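Local coordinates for iron uptake protein A2 (Synechocystis sp., PDB 2VOZ) that binds ferric iron in the periplasm and probably delivers it to an ABC transporter that imports the metal into the cell, at residues Y39-Y44 with L83-A88; A130-Y135 with R257-N262. All coordinates share one frame; numbering follows the deposited sequence.

How the contacts relate
Both contacts lie on one mixed sheet of a two-lobed solute-binding protein, their centres about 21 Å apart and on opposite sides of the chain's centre. Contact 1 joins the parallel strands 35-40 and 82-86; contact 2 joins strands 124-136 and 261-268. Strand 261-268 also runs antiparallel to 82-86, and the two contacts meet just past the end of the latter: Ala88 N lies 2.8 Å from Asn262 OD1, a probable hydrogen bond. Each adjoins the iron site. Contact 1 carries the ligands His43 and Tyr44, with the Val86 side chain about 5 Å from that of Tyr169, whereas in contact 2 the Arg131 side chain comes within about 3 Å of the Tyr169 side chain.

Contact 1: Y39-Y44 with L83-A88; sequences YSSRHY and LFTVDA
Phe84 and Tyr39, with Ser41 next to them, contribute the largest buried areas where two neighbouring parallel strands of the solute-binding fold, 35-40 and 82-86, run out toward the iron site. Tyr39 O accepts a hydrogen bond from Phe84 N at 2.9 Å, almost straight at 172°, and Phe84 O receives Ser41 N at 3.1 Å. One residue of strand 82-86 is thus held through both its amide and its carbonyl, which fixes the register Tyr39 to Leu83 and Ser40 to Phe84. The tyrosine side chain touches Leu83 through CB, 4.0 Å from Leu83 CD1; its ring leads away from Leu83, and its OH bonds to Glu74. Ser40 and Phe84 share the other face of the sheet. With CG anti to the backbone N (chi1 -173°), the Phe84 ring is brought alongside Ser40 and Arg42, which meet it obliquely, and its CE1 lies 3.7 Å from Arg42 CD. The arginine meets this ring with CB and CD, its guanidinium plane turned 80° from the ring, while the charged end forms a salt bridge with Asp47 and a cation-pi contact with Phe294. Replacing Phe84 by an alanine would probably open a gap beside Ser40 and leave CB and CD of Arg42 without their aromatic neighbour. Beyond the last bridge the chain turns toward the iron ligands His43 and Tyr44, and Ser40 OG braces that turn by donating to Arg42 O at 2.9 Å, in the carbonyl plane on a lone pair. Tyr44 CD2 sits over the centre of the guanidinium, 3.5 Å above its plane. Past the end of the first strand the two chains are still tied by side chains: Ser41 OG and Thr85 OG1 share a hydrogen bond of 2.8 Å.

Contact 2: A130-Y135 with R257-N262; sequences ARVLYY and RGTHVN
The ring edge of His260 meets CB of Arg131 close to where the antiparallel strands 124-136 and 261-268 pair, strands that probably belong to the crossovers linking the two lobes, as in other solute-binding proteins of this kind. The histidine presents its edge: its CD2 is 3.7 Å from Arg131 CB, which lies near the ring plane, so the imidazole faces take no part in this touch. A chi1 of 170° sets His260 CG anti to its own N and brings the ring alongside the first methylene of the arginine. The chain of Arg131 then bends at chi2 and takes the guanidinium away, toward a salt bridge with Asp205. Between the backbones, Arg131 N donates to His260 O at 3.1 Å, with the donor tilted 23° from the carbonyl plane. Next to this bond, Ala130 and Val261 form a non-hydrogen-bonded pair, their CA atoms 4.4 Å apart. Thr259 rests its methyl against strand 124-136, CG2 lying 3.8 Å from Ala130 CB and 3.9 Å from Arg131 O; this branch makes the apolar contact, and the hydroxyl is satisfied separately by Pro250 O. Tyr148 stitches the same junction through its OH, which bonds both Arg131 O and His260 N, while on one side helix 168-181 covers His260 through Ser176 and Arg131 through the iron ligand Tyr169, and strand 124-136 continues into pairings with strands 219-223 and 245-248.

Contact 1: Y39-Y44 with L83-A88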
ATOM      1  N   TYR B  39       4.037 -16.706 -11.938  1.00 10.97           N
ATOM      2  CA  TYR B  39       5.264 -16.171 -11.372  1.00 11.50           C
ATOM      3  C   TYR B  39       5.541 -14.925 -12.203  1.00 11.18           C
ATOM      4  O   TYR B  39       5.711 -15.033 -13.411  1.00 10.51           O
ATOM      5  CB  TYR B  39       6.431 -17.148 -11.581  1.00 11.51           C
ATOM      6  CG  TYR B  39       6.432 -18.396 -10.698  1.00 11.94           C
ATOM      7  CD1 TYR B  39       5.254 -19.038 -10.355  1.00 15.94           C
ATOM      8  CD2 TYR B  39       7.634 -18.964 -10.272  1.00 13.65           C
ATOM      9  CE1 TYR B  39       5.265 -20.225  -9.565  1.00 15.43           C
ATOM     10  CE2 TYR B  39       7.663 -20.144  -9.499  1.00 14.27           C
ATOM     11  CZ  TYR B  39       6.472 -20.749  -9.150  1.00 16.11           C
ATOM     12  OH  TYR B  39       6.472 -21.919  -8.429  1.00 14.96           O
ATOM     13  N   SER B  40       5.562 -13.760 -11.577  1.00 10.19           N
ATOM     14  CA  SER B  40       5.752 -12.519 -12.327  1.00  9.55           C
ATOM     15  C   SER B  40       6.715 -11.558 -11.654  1.00 10.39           C
ATOM     16  O   SER B  40       6.641 -11.334 -10.446  1.00 10.05           O
ATOM     17  CB  SER B  40       4.406 -11.822 -12.573  1.00  9.68           C
ATOM     18  OG  SER B  40       4.649 -10.668 -13.372  1.00 11.00           O
ATOM     19  N   SER B  41       7.606 -10.958 -12.445  1.00  9.46           N
ATOM     20  CA  SER B  41       8.456  -9.898 -11.905  1.00 10.43           C
ATOM     21  C   SER B  41       7.845  -8.525 -12.135  1.00 11.77           C
ATOM     22  O   SER B  41       8.468  -7.494 -11.817  1.00 12.10           O
ATOM     23  CB  SER B  41       9.857  -9.946 -12.525  1.00 11.10           C
ATOM     24  OG  SER B  41       9.804  -9.722 -13.915  1.00 11.96           O
ATOM     25  N   ARG B  42       6.644  -8.532 -12.706  1.00 11.75           N
ATOM     26  CA  ARG B  42       5.890  -7.308 -12.946  1.00 14.99           C
ATOM     27  C   ARG B  42       4.621  -7.280 -12.112  1.00 17.48           C
ATOM     28  O   ARG B  42       3.791  -8.200 -12.176  1.00 18.28           O
ATOM     29  CB  ARG B  42       5.501  -7.212 -14.430  1.00 14.80           C
ATOM     30  CG  ARG B  42       4.477  -6.101 -14.698  1.00 14.79           C
ATOM     31  CD  ARG B  42       3.284  -6.602 -15.479  1.00 13.97           C
ATOM     32  NE  ARG B  42       2.129  -5.720 -15.318  1.00 11.08           N
ATOM     33  CZ  ARG B  42       1.861  -4.690 -16.121  1.00 13.28           C
ATOM     34  NH1 ARG B  42       2.685  -4.398 -17.139  1.00 12.34           N
ATOM     35  NH2 ARG B  42       0.768  -3.958 -15.914  1.00 12.17           N
ATOM     36  N   HIS B  43       4.416  -6.206 -11.371  1.00 19.62           N
ATOM     37  CA  HIS B  43       3.085  -6.048 -10.803  1.00 21.98           C
ATOM     38  C   HIS B  43       2.799  -4.603 -10.552  1.00 21.34           C
ATOM     39  O   HIS B  43       3.582  -3.895  -9.964  1.00 21.78           O
ATOM     40  CB  HIS B  43       2.948  -6.787  -9.487  1.00 22.33           C
ATOM     41  CG  HIS B  43       1.559  -6.733  -8.918  1.00 26.24           C
ATOM     42  ND1 HIS B  43       1.157  -5.751  -8.036  1.00 28.55           N
ATOM     43  CD2 HIS B  43       0.482  -7.525  -9.121  1.00 27.35           C
ATOM     44  CE1 HIS B  43      -0.108  -5.956  -7.709  1.00 31.01           C
ATOM     45  NE2 HIS B  43      -0.540  -7.026  -8.354  1.00 30.40           N
ATOM     46  N   TYR B  44       1.663  -4.186 -11.054  1.00 22.78           N
ATOM     47  CA  TYR B  44       1.158  -2.908 -10.712  1.00 22.49           C
ATOM     48  C   TYR B  44      -0.148  -3.218 -10.018  1.00 24.39           C
ATOM     49  O   TYR B  44      -0.947  -4.039 -10.523  1.00 24.17           O
ATOM     50  CB  TYR B  44       1.100  -2.079 -11.979  1.00 22.15           C
ATOM     51  CG  TYR B  44       2.536  -1.875 -12.466  1.00 20.56           C
ATOM     52  CD1 TYR B  44       3.318  -0.828 -11.975  1.00 19.76           C
ATOM     53  CD2 TYR B  44       3.134  -2.775 -13.349  1.00 18.75           C
ATOM     54  CE1 TYR B  44       4.655  -0.659 -12.390  1.00 17.99           C
ATOM     55  CE2 TYR B  44       4.445  -2.607 -13.758  1.00 14.32           C
ATOM     56  CZ  TYR B  44       5.189  -1.550 -13.287  1.00 18.90           C
ATOM     57  OH  TYR B  44       6.498  -1.411 -13.714  1.00 20.34           O
ATOM     58  N   LEU B  83       5.573 -17.915 -16.475  1.00  9.91           N
ATOM     59  CA  LEU B  83       6.516 -16.906 -16.023  1.00  9.03           C
ATOM     60  C   LEU B  83       6.316 -15.684 -16.897  1.00  9.49           C
ATOM     61  O   LEU B  83       6.389 -15.752 -18.135  1.00  9.60           O
ATOM     62  CB  LEU B  83       7.956 -17.396 -16.156  1.00  8.88           C
ATOM     63  CG  LEU B  83       9.078 -16.403 -15.881  1.00  9.61           C
ATOM     64  CD1 LEU B  83       9.058 -15.973 -14.382  1.00  8.59           C
ATOM     65  CD2 LEU B  83      10.430 -17.058 -16.246  1.00 11.21           C
ATOM     66  N   PHE B  84       6.048 -14.596 -16.220  1.00  9.37           N
ATOM     67  CA  PHE B  84       5.911 -13.296 -16.857  1.00  9.50           C
ATOM     68  C   PHE B  84       7.086 -12.449 -16.407  1.00  9.92           C
ATOM     69  O   PHE B  84       7.330 -12.286 -15.190  1.00  8.92           O
ATOM     70  CB  PHE B  84       4.612 -12.603 -16.437  1.00  9.19           C
ATOM     71  CG  PHE B  84       4.377 -11.344 -17.210  1.00  9.44           C
ATOM     72  CD1 PHE B  84       5.128 -10.186 -16.933  1.00 11.20           C
ATOM     73  CD2 PHE B  84       3.510 -11.349 -18.277  1.00 10.46           C
ATOM     74  CE1 PHE B  84       4.962  -9.036 -17.723  1.00 10.01           C
ATOM     75  CE2 PHE B  84       3.331 -10.199 -19.084  1.00  9.64           C
ATOM     76  CZ  PHE B  84       4.039  -9.057 -18.796  1.00 12.20           C
ATOM     77  N   THR B  85       7.819 -11.856 -17.353  1.00  9.30           N
ATOM     78  CA  THR B  85       8.920 -11.006 -16.962  1.00  9.89           C
ATOM     79  C   THR B  85       9.149  -9.874 -17.970  1.00  9.59           C
ATOM     80  O   THR B  85       8.399  -9.734 -18.954  1.00  8.93           O
ATOM     81  CB  THR B  85      10.199 -11.851 -16.671  1.00 10.22           C
ATOM     82  OG1 THR B  85      11.145 -11.067 -15.938  1.00 14.06           O
ATOM     83  CG2 THR B  85      10.818 -12.367 -17.918  1.00 11.72           C
ATOM     84  N   VAL B  86      10.124  -9.034 -17.670  1.00  8.50           N
ATOM     85  CA  VAL B  86      10.268  -7.776 -18.375  1.00  8.69           C
ATOM     86  C   VAL B  86      11.618  -7.865 -19.065  1.00  8.62           C
ATOM     87  O   VAL B  86      12.647  -8.174 -18.423  1.00  9.82           O
ATOM     88  CB  VAL B  86      10.179  -6.592 -17.400  1.00  8.98           C
ATOM     89  CG1 VAL B  86      10.495  -5.278 -18.102  1.00 10.93           C
ATOM     90  CG2 VAL B  86       8.797  -6.579 -16.734  1.00  8.82           C
ATOM     91  N   ASP B  87      11.568  -7.615 -20.374  1.00  8.80           N
ATOM     92  CA  ASP B  87      12.692  -7.504 -21.292  1.00  9.62           C
ATOM     93  C   ASP B  87      12.899  -8.843 -21.943  1.00  9.95           C
ATOM     94  O   ASP B  87      12.967  -9.879 -21.246  1.00  9.27           O
ATOM     95  CB  ASP B  87      13.992  -7.005 -20.604  1.00 10.17           C
ATOM     96  CG  ASP B  87      14.999  -6.426 -21.593  1.00 11.47           C
ATOM     97  OD1 ASP B  87      15.254  -5.195 -21.524  1.00 11.95           O
ATOM     98  OD2 ASP B  87      15.508  -7.189 -22.475  1.00 13.69           O
ATOM     99  N   ALA B  88      13.019  -8.829 -23.275  1.00  8.63           N
ATOM    100  CA  ALA B  88      13.282 -10.063 -24.051  1.00  9.74           C
ATOM    101  C   ALA B  88      14.567 -10.728 -23.560  1.00  9.10           C
ATOM    102  O   ALA B  88      14.757 -11.944 -23.735  1.00  8.69           O
ATOM    103  CB  ALA B  88      13.374  -9.788 -25.564  1.00 10.60           C
TER

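Contact 2: A130-Y135 with R257-N262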
ATOM      1  N   ALA B 130       9.875   1.535 -25.629  1.00  7.24           N
ATOM      2  CA  ALA B 130      10.887   1.964 -26.610  1.00  7.51           C
ATOM      3  C   ALA B 130      12.073   2.489 -25.845  1.00  7.88           C
ATOM      4  O   ALA B 130      11.883   3.129 -24.807  1.00  8.87           O
ATOM      5  CB  ALA B 130      10.292   3.098 -27.507  1.00  9.02           C
ATOM      6  N   ARG B 131      13.287   2.229 -26.330  1.00  8.86           N
ATOM      7  CA  ARG B 131      14.476   2.776 -25.697  1.00  9.10           C
ATOM      8  C   ARG B 131      14.809   4.016 -26.549  1.00  9.89           C
ATOM      9  O   ARG B 131      15.199   3.912 -27.711  1.00 11.30           O
ATOM     10  CB  ARG B 131      15.632   1.749 -25.619  1.00  8.32           C
ATOM     11  CG  ARG B 131      16.759   2.222 -24.653  1.00  9.16           C
ATOM     12  CD  ARG B 131      17.391   1.015 -23.986  1.00  8.53           C
ATOM     13  NE  ARG B 131      18.344   1.383 -22.942  1.00  9.45           N
ATOM     14  CZ  ARG B 131      18.006   1.808 -21.716  1.00  9.53           C
ATOM     15  NH1 ARG B 131      16.728   1.941 -21.367  1.00  5.69           N
ATOM     16  NH2 ARG B 131      18.955   2.094 -20.825  1.00 10.10           N
ATOM     17  N   VAL B 132      14.574   5.182 -25.970  1.00  8.53           N
ATOM     18  CA  VAL B 132      14.581   6.409 -26.740  1.00  9.00           C
ATOM     19  C   VAL B 132      15.730   7.313 -26.309  1.00  9.20           C
ATOM     20  O   VAL B 132      16.513   6.960 -25.435  1.00  8.79           O
ATOM     21  CB  VAL B 132      13.244   7.170 -26.583  1.00  9.75           C
ATOM     22  CG1 VAL B 132      12.072   6.369 -27.198  1.00 11.56           C
ATOM     23  CG2 VAL B 132      12.956   7.563 -25.095  1.00  8.49           C
ATOM     24  N   LEU B 133      15.808   8.490 -26.928  1.00  8.50           N
ATOM     25  CA  LEU B 133      16.771   9.485 -26.509  1.00  9.11           C
ATOM     26  C   LEU B 133      16.061  10.593 -25.777  1.00  9.94           C
ATOM     27  O   LEU B 133      14.882  10.911 -26.079  1.00 11.47           O
ATOM     28  CB  LEU B 133      17.473  10.083 -27.716  1.00  9.03           C
ATOM     29  CG  LEU B 133      18.116   9.096 -28.691  1.00  9.70           C
ATOM     30  CD1 LEU B 133      19.006   9.816 -29.729  1.00 10.79           C
ATOM     31  CD2 LEU B 133      18.934   8.066 -27.941  1.00 10.35           C
ATOM     32  N   TYR B 134      16.767  11.148 -24.801  1.00  8.52           N
ATOM     33  CA  TYR B 134      16.320  12.328 -24.078  1.00  8.43           C
ATOM     34  C   TYR B 134      17.360  13.402 -24.300  1.00  8.14           C
ATOM     35  O   TYR B 134      18.559  13.119 -24.370  1.00  9.34           O
ATOM     36  CB  TYR B 134      16.166  12.023 -22.588  1.00  8.97           C
ATOM     37  CG  TYR B 134      15.017  11.072 -22.389  1.00  9.36           C
ATOM     38  CD1 TYR B 134      15.236   9.714 -22.214  1.00  7.76           C
ATOM     39  CD2 TYR B 134      13.708  11.524 -22.479  1.00 10.42           C
ATOM     40  CE1 TYR B 134      14.173   8.819 -22.042  1.00  9.41           C
ATOM     41  CE2 TYR B 134      12.640  10.651 -22.319  1.00  8.59           C
ATOM     42  CZ  TYR B 134      12.884   9.299 -22.106  1.00 11.02           C
ATOM     43  OH  TYR B 134      11.807   8.460 -21.944  1.00 10.61           O
ATOM     44  N   TYR B 135      16.920  14.642 -24.412  1.00  8.99           N
ATOM     45  CA  TYR B 135      17.904  15.702 -24.688  1.00  8.73           C
ATOM     46  C   TYR B 135      17.564  16.984 -23.982  1.00  9.16           C
ATOM     47  O   TYR B 135      16.389  17.286 -23.736  1.00  9.67           O
ATOM     48  CB  TYR B 135      18.058  15.943 -26.202  1.00  9.15           C
ATOM     49  CG  TYR B 135      16.821  16.538 -26.872  1.00  9.63           C
ATOM     50  CD1 TYR B 135      15.833  15.699 -27.432  1.00 10.00           C
ATOM     51  CD2 TYR B 135      16.634  17.950 -26.917  1.00  8.24           C
ATOM     52  CE1 TYR B 135      14.691  16.222 -28.061  1.00 11.46           C
ATOM     53  CE2 TYR B 135      15.512  18.477 -27.566  1.00 10.18           C
ATOM     54  CZ  TYR B 135      14.547  17.617 -28.107  1.00 12.71           C
ATOM     55  OH  TYR B 135      13.409  18.164 -28.689  1.00 15.23           O
ATOM     56  N   ARG B 257      15.601   1.844 -39.606  1.00 17.31           N
ATOM     57  CA  ARG B 257      14.759   0.671 -39.344  1.00 15.15           C
ATOM     58  C   ARG B 257      13.558   0.946 -38.454  1.00 13.50           C
ATOM     59  O   ARG B 257      12.541   0.276 -38.571  1.00 12.25           O
ATOM     60  CB  ARG B 257      15.595  -0.417 -38.669  1.00 15.12           C
ATOM     61  CG  ARG B 257      16.750  -0.970 -39.538  1.00 16.35           C
ATOM     62  CD  ARG B 257      17.580  -1.934 -38.694  1.00 18.76           C
ATOM     63  NE  ARG B 257      16.748  -3.019 -38.171  1.00 17.34           N
ATOM     64  CZ  ARG B 257      16.505  -4.167 -38.801  1.00 17.77           C
ATOM     65  NH1 ARG B 257      15.704  -5.073 -38.238  1.00 18.10           N
ATOM     66  NH2 ARG B 257      17.033  -4.401 -40.006  1.00 19.26           N
ATOM     67  N   GLY B 258      13.718   1.865 -37.510  1.00 12.49           N
ATOM     68  CA  GLY B 258      12.673   2.102 -36.497  1.00 10.63           C
ATOM     69  C   GLY B 258      13.350   2.176 -35.141  1.00 10.20           C
ATOM     70  O   GLY B 258      14.493   1.751 -34.970  1.00 10.48           O
ATOM     71  N   THR B 259      12.610   2.682 -34.159  1.00 10.09           N
ATOM     72  CA  THR B 259      13.146   2.827 -32.821  1.00  9.31           C
ATOM     73  C   THR B 259      13.325   1.416 -32.211  1.00  9.57           C
ATOM     74  O   THR B 259      12.534   0.523 -32.443  1.00 10.04           O
ATOM     75  CB  THR B 259      12.096   3.596 -31.985  1.00 10.21           C
ATOM     76  OG1 THR B 259      11.876   4.894 -32.581  1.00 10.51           O
ATOM     77  CG2 THR B 259      12.559   3.727 -30.516  1.00 10.25           C
ATOM     78  N   HIS B 260      14.302   1.265 -31.337  1.00  8.90           N
ATOM     79  CA  HIS B 260      14.491  -0.027 -30.688  1.00  8.70           C
ATOM     80  C   HIS B 260      13.304  -0.247 -29.744  1.00  9.18           C
ATOM     81  O   HIS B 260      13.013   0.600 -28.923  1.00  8.66           O
ATOM     82  CB  HIS B 260      15.790   0.000 -29.893  1.00  9.47           C
ATOM     83  CG  HIS B 260      15.969  -1.180 -28.992  1.00  9.58           C
ATOM     84  ND1 HIS B 260      16.392  -2.403 -29.460  1.00 11.02           N
ATOM     85  CD2 HIS B 260      15.811  -1.319 -27.655  1.00  9.10           C
ATOM     86  CE1 HIS B 260      16.476  -3.249 -28.444  1.00 10.64           C
ATOM     87  NE2 HIS B 260      16.130  -2.614 -27.336  1.00 11.49           N
ATOM     88  N   VAL B 261      12.619  -1.367 -29.901  1.00  8.25           N
ATOM     89  CA  VAL B 261      11.555  -1.708 -28.947  1.00  9.22           C
ATOM     90  C   VAL B 261      11.938  -2.986 -28.187  1.00  8.64           C
ATOM     91  O   VAL B 261      12.809  -3.779 -28.633  1.00  9.28           O
ATOM     92  CB  VAL B 261      10.184  -1.836 -29.611  1.00 10.12           C
ATOM     93  CG1 VAL B 261       9.720  -0.462 -30.145  1.00 10.20           C
ATOM     94  CG2 VAL B 261      10.222  -2.924 -30.710  1.00  9.22           C
ATOM     95  N   ASN B 262      11.351  -3.151 -27.012  1.00  8.33           N
ATOM     96  CA  ASN B 262      11.547  -4.348 -26.233  1.00  7.64           C
ATOM     97  C   ASN B 262      10.200  -4.646 -25.580  1.00  8.31           C
ATOM     98  O   ASN B 262       9.302  -3.811 -25.631  1.00  8.63           O
ATOM     99  CB  ASN B 262      12.640  -4.101 -25.183  1.00  9.50           C
ATOM    100  CG  ASN B 262      13.322  -5.369 -24.759  1.00  8.29           C
ATOM    101  OD1 ASN B 262      12.715  -6.453 -24.759  1.00 10.82           O
ATOM    102  ND2 ASN B 262      14.596  -5.246 -24.364  1.00  9.10           N
TER